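Local structure of ribosomal protein L11 methyltransferase (Lactobacillus delbrueckii subsp. bulgaricus ATCC BAA-365, 3GRZ) at residues I54-G68 against L119-I133. The protein probably methylates lysines of ribosomal protein L11 using S-adenosyl-L-methionine, this chain being its C-terminal, methyltransferase part. Numbering follows the deposited sequence. Where two conformers were deposited one is given.
Sequences IERAMVKPLTVADVG and LADVDGKFDLIVANI
A65 and F126 meet face-on: the CB of A65 sits over the centre of the phenyl ring, 3.6 Å from its centroid and 7° off the normal, a CH-pi contact. The backbones run parallel beneath it as neighbouring strands of the seven-stranded Rossmann-like methyltransferase sheet; A65 N bonds to L128 O (2.9 Å), V130 N to A65 O, and V67 N to V130 O at 2.8 Å and nearly straight. Beyond A65 on the same face, V67 CG2 fills the notch between L119 CD2 (3.9 Å) and I129 CG2, and helix 135-145 covers L119 and I129. With a serine in place of F126, the A65 methyl would probably lose the flat surface it rests on, leaving a gap beside L87 of strand 85-90.

On the other face, L128 is the bump. Its CG stands anti to the backbone N (chi1 -176°), sending the fork in among residues of 54-68: CD1 meets A57 CB (4.0 Å), CD2 lies alongside V64 CG2, and L62 CD1 packs on CB. V130 CG2 fits between I54 CG1 and V64 CG1, bringing the end of helix 44-57 onto the sheet.

At the strand entrance D127 reaches back: OD2 takes the N-H of T63 (3.0 Å, 174°) on its anti side, somewhat out of the carboxylate plane, while D127 N donates to T63 OG1, and a water joins OD2 to P61 O. N150 holds the other carboxylate oxygen. At the opposite end, G68 lies against I133 CG2 (3.9 Å). One water there accepts the N-H of N132 within bonding distance of V67 O. The chemistry thus implies an apolar middle between polar, hydrated ends, at T63/D127 and at the strands' C-terminal ends, where G68 and N132 are predicted to bind S-adenosylmethionine.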
loop_
_atom_site.group_PDB
_atom_site.type_symbol
_atom_site.label_atom_id
_atom_site.label_comp_id
_atom_site.label_asym_id
_atom_site.label_seq_id
_atom_site.Cartn_x
_atom_site.Cartn_y
_atom_site.Cartn_z
ATOM N N ILE B 54 -5.268 -4.050 -2.394
ATOM C CA ILE B 54 -5.791 -5.235 -1.702
ATOM C C ILE B 54 -5.339 -5.222 -0.243
ATOM O O ILE B 54 -6.133 -5.483 0.668
ATOM C CB ILE B 54 -5.378 -6.563 -2.390
ATOM C CG1 ILE B 54 -5.927 -6.636 -3.810
ATOM C CG2 ILE B 54 -5.878 -7.784 -1.590
ATOM C CD1 ILE B 54 -5.341 -7.797 -4.637
ATOM N N GLU B 55 -4.074 -4.871 -0.027
ATOM C CA GLU B 55 -3.513 -4.755 1.320
ATOM C C GLU B 55 -4.291 -3.716 2.149
ATOM O O GLU B 55 -4.554 -3.927 3.329
ATOM C CB GLU B 55 -2.015 -4.398 1.233
ATOM C CG GLU B 55 -1.334 -3.994 2.548
ATOM C CD GLU B 55 -1.032 -5.173 3.465
ATOM O OE1 GLU B 55 -1.023 -6.326 2.984
ATOM O OE2 GLU B 55 -0.802 -4.948 4.676
ATOM N N ARG B 56 -4.689 -2.623 1.499
ATOM C CA ARG B 56 -5.459 -1.574 2.139
ATOM C C ARG B 56 -6.867 -2.056 2.460
ATOM O O ARG B 56 -7.363 -1.824 3.567
ATOM C CB ARG B 56 -5.481 -0.331 1.247
ATOM C CG ARG B 56 -6.368 0.807 1.713
ATOM C CD ARG B 56 -6.403 1.899 0.648
ATOM N NE ARG B 56 -7.377 2.940 0.936
ATOM C CZ ARG B 56 -8.669 2.872 0.622
ATOM N NH1 ARG B 56 -9.486 3.870 0.934
ATOM N NH2 ARG B 56 -9.150 1.804 0.015
ATOM N N ALA B 57 -7.500 -2.729 1.497
ATOM C CA ALA B 57 -8.907 -3.123 1.625
ATOM C C ALA B 57 -9.142 -4.299 2.575
ATOM O O ALA B 57 -10.191 -4.373 3.201
ATOM C CB ALA B 57 -9.525 -3.426 0.245
ATOM N N MET B 58 -8.177 -5.217 2.688
ATOM C CA MET B 58 -8.427 -6.475 3.402
ATOM C C MET B 58 -8.239 -6.340 4.903
ATOM O O MET B 58 -7.332 -6.935 5.476
ATOM C CB MET B 58 -7.599 -7.654 2.820
ATOM C CG MET B 58 -8.172 -9.066 3.131
ATOM S SD MET B 58 -9.612 -9.621 2.152
ATOM C CE MET B 58 -8.790 -10.013 0.597
ATOM N N VAL B 59 -9.124 -5.576 5.542
ATOM C CA VAL B 59 -9.121 -5.417 7.011
ATOM C C VAL B 59 -9.882 -6.535 7.733
ATOM O O VAL B 59 -9.713 -6.732 8.945
ATOM C CB VAL B 59 -9.700 -4.031 7.442
ATOM C CG1 VAL B 59 -8.846 -2.898 6.865
ATOM C CG2 VAL B 59 -11.188 -3.895 6.988
ATOM N N LYS B 60 -10.712 -7.258 6.978
ATOM C CA LYS B 60 -11.420 -8.449 7.449
ATOM C C LYS B 60 -11.559 -9.370 6.214
ATOM O O LYS B 60 -11.332 -8.896 5.094
ATOM C CB LYS B 60 -12.792 -8.056 8.013
ATOM C CG LYS B 60 -13.766 -7.529 6.965
ATOM C CD LYS B 60 -15.105 -7.131 7.584
ATOM C CE LYS B 60 -16.076 -6.706 6.513
ATOM N NZ LYS B 60 -17.394 -6.313 7.091
ATOM N N PRO B 61 -11.913 -10.671 6.402
ATOM C CA PRO B 61 -12.189 -11.531 5.231
ATOM C C PRO B 61 -13.289 -10.970 4.348
ATOM O O PRO B 61 -14.399 -10.715 4.813
ATOM C CB PRO B 61 -12.624 -12.861 5.866
ATOM C CG PRO B 61 -11.896 -12.884 7.145
ATOM C CD PRO B 61 -12.020 -11.454 7.647
ATOM N N LEU B 62 -12.953 -10.760 3.083
ATOM C CA LEU B 62 -13.882 -10.258 2.091
ATOM C C LEU B 62 -14.037 -11.291 0.996
ATOM O O LEU B 62 -13.094 -12.029 0.705
ATOM C CB LEU B 62 -13.344 -8.958 1.470
ATOM C CG LEU B 62 -13.015 -7.774 2.391
ATOM C CD1 LEU B 62 -12.371 -6.655 1.588
ATOM C CD2 LEU B 62 -14.246 -7.269 3.150
ATOM N N THR B 63 -15.218 -11.333 0.382
ATOM C CA THR B 63 -15.428 -12.150 -0.802
ATOM C C THR B 63 -14.912 -11.385 -2.031
ATOM O O THR B 63 -15.177 -10.191 -2.191
ATOM C CB THR B 63 -16.913 -12.549 -0.975
ATOM O OG1 THR B 63 -17.717 -11.372 -1.120
ATOM C CG2 THR B 63 -17.398 -13.358 0.232
ATOM N N VAL B 64 -14.152 -12.081 -2.878
ATOM C CA VAL B 64 -13.373 -11.435 -3.938
ATOM C C VAL B 64 -13.714 -12.017 -5.302
ATOM O O VAL B 64 -13.850 -13.236 -5.431
ATOM C CB VAL B 64 -11.830 -11.591 -3.695
ATOM C CG1 VAL B 64 -11.008 -10.966 -4.827
ATOM C CG2 VAL B 64 -11.404 -11.018 -2.339
ATOM N N ALA B 65 -13.868 -11.139 -6.298
ATOM C CA ALA B 65 -13.788 -11.520 -7.709
ATOM C C ALA B 65 -12.572 -10.841 -8.312
ATOM O O ALA B 65 -12.435 -9.624 -8.215
ATOM C CB ALA B 65 -15.047 -11.125 -8.486
ATOM N N ASP B 66 -11.692 -11.640 -8.915
ATOM C CA ASP B 66 -10.534 -11.147 -9.646
ATOM C C ASP B 66 -10.825 -11.309 -11.127
ATOM O O ASP B 66 -10.834 -12.426 -11.653
ATOM C CB ASP B 66 -9.273 -11.923 -9.240
ATOM C CG ASP B 66 -8.019 -11.494 -10.022
ATOM O OD1 ASP B 66 -7.999 -10.378 -10.604
ATOM O OD2 ASP B 66 -7.042 -12.284 -10.055
ATOM N N VAL B 67 -11.061 -10.190 -11.795
ATOM C CA VAL B 67 -11.533 -10.186 -13.175
ATOM C C VAL B 67 -10.349 -10.015 -14.112
ATOM O O VAL B 67 -9.543 -9.111 -13.915
ATOM C CB VAL B 67 -12.570 -9.047 -13.398
ATOM C CG1 VAL B 67 -13.054 -9.016 -14.839
ATOM C CG2 VAL B 67 -13.754 -9.215 -12.458
ATOM N N GLY B 68 -10.243 -10.874 -15.129
ATOM C CA GLY B 68 -9.090 -10.846 -16.040
ATOM C C GLY B 68 -7.849 -11.380 -15.356
ATOM O O GLY B 68 -6.770 -10.802 -15.463
ATOM N N LEU B 119 -17.832 -9.987 -16.133
ATOM C CA LEU B 119 -18.702 -10.621 -15.148
ATOM C C LEU B 119 -19.996 -11.159 -15.756
ATOM O O LEU B 119 -20.993 -11.317 -15.038
ATOM C CB LEU B 119 -19.002 -9.668 -13.977
ATOM C CG LEU B 119 -17.828 -9.314 -13.053
ATOM C CD1 LEU B 119 -18.166 -8.103 -12.202
ATOM C CD2 LEU B 119 -17.391 -10.494 -12.188
ATOM N N ALA B 120 -19.947 -11.467 -17.054
ATOM C CA ALA B 120 -21.040 -12.146 -17.742
ATOM C C ALA B 120 -21.253 -13.512 -17.112
ATOM O O ALA B 120 -20.304 -14.284 -16.925
ATOM C CB ALA B 120 -20.748 -12.284 -19.236
ATOM N N ASP B 121 -22.495 -13.776 -16.724
ATOM C CA ASP B 121 -22.870 -15.082 -16.209
ATOM C C ASP B 121 -22.260 -15.382 -14.839
ATOM O O ASP B 121 -22.225 -16.543 -14.408
ATOM C CB ASP B 121 -22.508 -16.170 -17.227
ATOM C CG ASP B 121 -23.326 -16.066 -18.506
ATOM O OD1 ASP B 121 -24.556 -16.289 -18.450
ATOM O OD2 ASP B 121 -22.737 -15.755 -19.565
ATOM N N VAL B 122 -21.788 -14.339 -14.150
ATOM C CA VAL B 122 -21.347 -14.505 -12.774
ATOM C C VAL B 122 -22.523 -14.135 -11.884
ATOM O O VAL B 122 -22.979 -12.988 -11.884
ATOM C CB VAL B 122 -20.112 -13.642 -12.445
ATOM C CG1 VAL B 122 -19.771 -13.773 -10.973
ATOM C CG2 VAL B 122 -18.927 -14.071 -13.295
ATOM N N ASP B 123 -23.008 -15.114 -11.129
ATOM C CA ASP B 123 -24.269 -14.984 -10.403
ATOM C C ASP B 123 -24.192 -14.167 -9.121
ATOM O O ASP B 123 -25.080 -13.360 -8.839
ATOM C CB ASP B 123 -24.849 -16.370 -10.098
ATOM C CG ASP B 123 -25.357 -17.078 -11.345
ATOM O OD1 ASP B 123 -25.864 -16.389 -12.263
ATOM O OD2 ASP B 123 -25.250 -18.325 -11.404
ATOM N N GLY B 124 -23.136 -14.377 -8.343
ATOM C CA GLY B 124 -23.064 -13.783 -7.009
ATOM C C GLY B 124 -22.670 -12.318 -6.956
ATOM O O GLY B 124 -22.442 -11.671 -7.985
ATOM N N LYS B 125 -22.634 -11.799 -5.737
ATOM C CA LYS B 125 -22.129 -10.464 -5.464
ATOM C C LYS B 125 -20.882 -10.583 -4.581
ATOM O O LYS B 125 -20.690 -11.592 -3.898
ATOM C CB LYS B 125 -23.194 -9.612 -4.774
ATOM C CG LYS B 125 -24.544 -9.544 -5.481
ATOM C CD LYS B 125 -25.537 -8.703 -4.671
ATOM C CE LYS B 125 -26.859 -8.508 -5.411
ATOM N NZ LYS B 125 -27.627 -9.778 -5.583
ATOM N N PHE B 126 -20.039 -9.557 -4.587
ATOM C CA PHE B 126 -18.757 -9.632 -3.889
ATOM C C PHE B 126 -18.511 -8.390 -3.045
ATOM O O PHE B 126 -19.053 -7.323 -3.335
ATOM C CB PHE B 126 -17.621 -9.819 -4.918
ATOM C CG PHE B 126 -17.848 -10.977 -5.871
ATOM C CD1 PHE B 126 -17.457 -12.271 -5.519
ATOM C CD2 PHE B 126 -18.496 -10.780 -7.094
ATOM C CE1 PHE B 126 -17.688 -13.350 -6.379
ATOM C CE2 PHE B 126 -18.744 -11.851 -7.958
ATOM C CZ PHE B 126 -18.331 -13.132 -7.609
ATOM N N ASP B 127 -17.694 -8.537 -2.004
ATOM C CA ASP B 127 -17.228 -7.389 -1.201
ATOM C C ASP B 127 -16.120 -6.620 -1.904
ATOM O O ASP B 127 -15.916 -5.442 -1.639
ATOM C CB ASP B 127 -16.658 -7.873 0.120
ATOM C CG ASP B 127 -17.690 -8.559 0.985
ATOM O OD1 ASP B 127 -18.831 -8.059 1.068
ATOM O OD2 ASP B 127 -17.356 -9.588 1.594
ATOM N N LEU B 128 -15.372 -7.317 -2.756
ATOM C CA LEU B 128 -14.195 -6.752 -3.401
ATOM C C LEU B 128 -14.061 -7.262 -4.838
ATOM O O LEU B 128 -13.975 -8.465 -5.080
ATOM C CB LEU B 128 -12.941 -7.044 -2.570
ATOM C CG LEU B 128 -11.623 -6.432 -3.053
ATOM C CD1 LEU B 128 -11.623 -4.943 -2.772
ATOM C CD2 LEU B 128 -10.447 -7.103 -2.356
ATOM N N ILE B 129 -14.087 -6.343 -5.795
ATOM C CA ILE B 129 -13.865 -6.703 -7.183
ATOM C C ILE B 129 -12.525 -6.095 -7.603
ATOM O O ILE B 129 -12.302 -4.904 -7.420
ATOM C CB ILE B 129 -15.037 -6.247 -8.102
ATOM C CG1 ILE B 129 -16.334 -6.960 -7.684
ATOM C CG2 ILE B 129 -14.696 -6.513 -9.576
ATOM C CD1 ILE B 129 -17.580 -6.564 -8.469
ATOM N N VAL B 130 -11.620 -6.932 -8.116
ATOM C CA VAL B 130 -10.270 -6.498 -8.473
ATOM C C VAL B 130 -10.079 -6.752 -9.961
ATOM O O VAL B 130 -10.488 -7.806 -10.468
ATOM C CB VAL B 130 -9.166 -7.265 -7.665
ATOM C CG1 VAL B 130 -7.793 -6.734 -7.996
ATOM C CG2 VAL B 130 -9.403 -7.162 -6.165
ATOM N N ALA B 131 -9.475 -5.794 -10.666
ATOM C CA ALA B 131 -9.249 -5.930 -12.110
ATOM C C ALA B 131 -8.009 -5.168 -12.546
ATOM O O ALA B 131 -7.997 -3.941 -12.510
ATOM C CB ALA B 131 -10.472 -5.443 -12.891
ATOM N N ASN B 132 -6.961 -5.904 -12.922
ATOM C CA ASN B 132 -5.774 -5.325 -13.532
ATOM C C ASN B 132 -5.819 -5.628 -15.014
ATOM O O ASN B 132 -5.225 -6.596 -15.489
ATOM C CB ASN B 132 -4.481 -5.873 -12.898
ATOM C CG ASN B 132 -3.227 -5.230 -13.465
ATOM O OD1 ASN B 132 -3.285 -4.217 -14.155
ATOM N ND2 ASN B 132 -2.086 -5.824 -13.178
ATOM N N ILE B 133 -6.558 -4.800 -15.737
ATOM C CA ILE B 133 -6.751 -4.976 -17.167
ATOM C C ILE B 133 -6.748 -3.584 -17.811
ATOM O O ILE B 133 -6.880 -2.561 -17.122
ATOM C CB ILE B 133 -8.063 -5.772 -17.496
ATOM C CG1 ILE B 133 -9.281 -5.119 -16.846
ATOM C CG2 ILE B 133 -7.965 -7.251 -17.046
ATOM C CD1 ILE B 133 -10.577 -5.956 -16.889
HETATM O O HOH W 1 -17.300 -9.995 4.244
HETATM O O HOH W 2 -20.383 -11.940 -1.330
HETATM O O HOH W 3 -7.144 -8.770 -12.721
HETATM O O HOH W 4 -4.849 -9.134 -14.348
#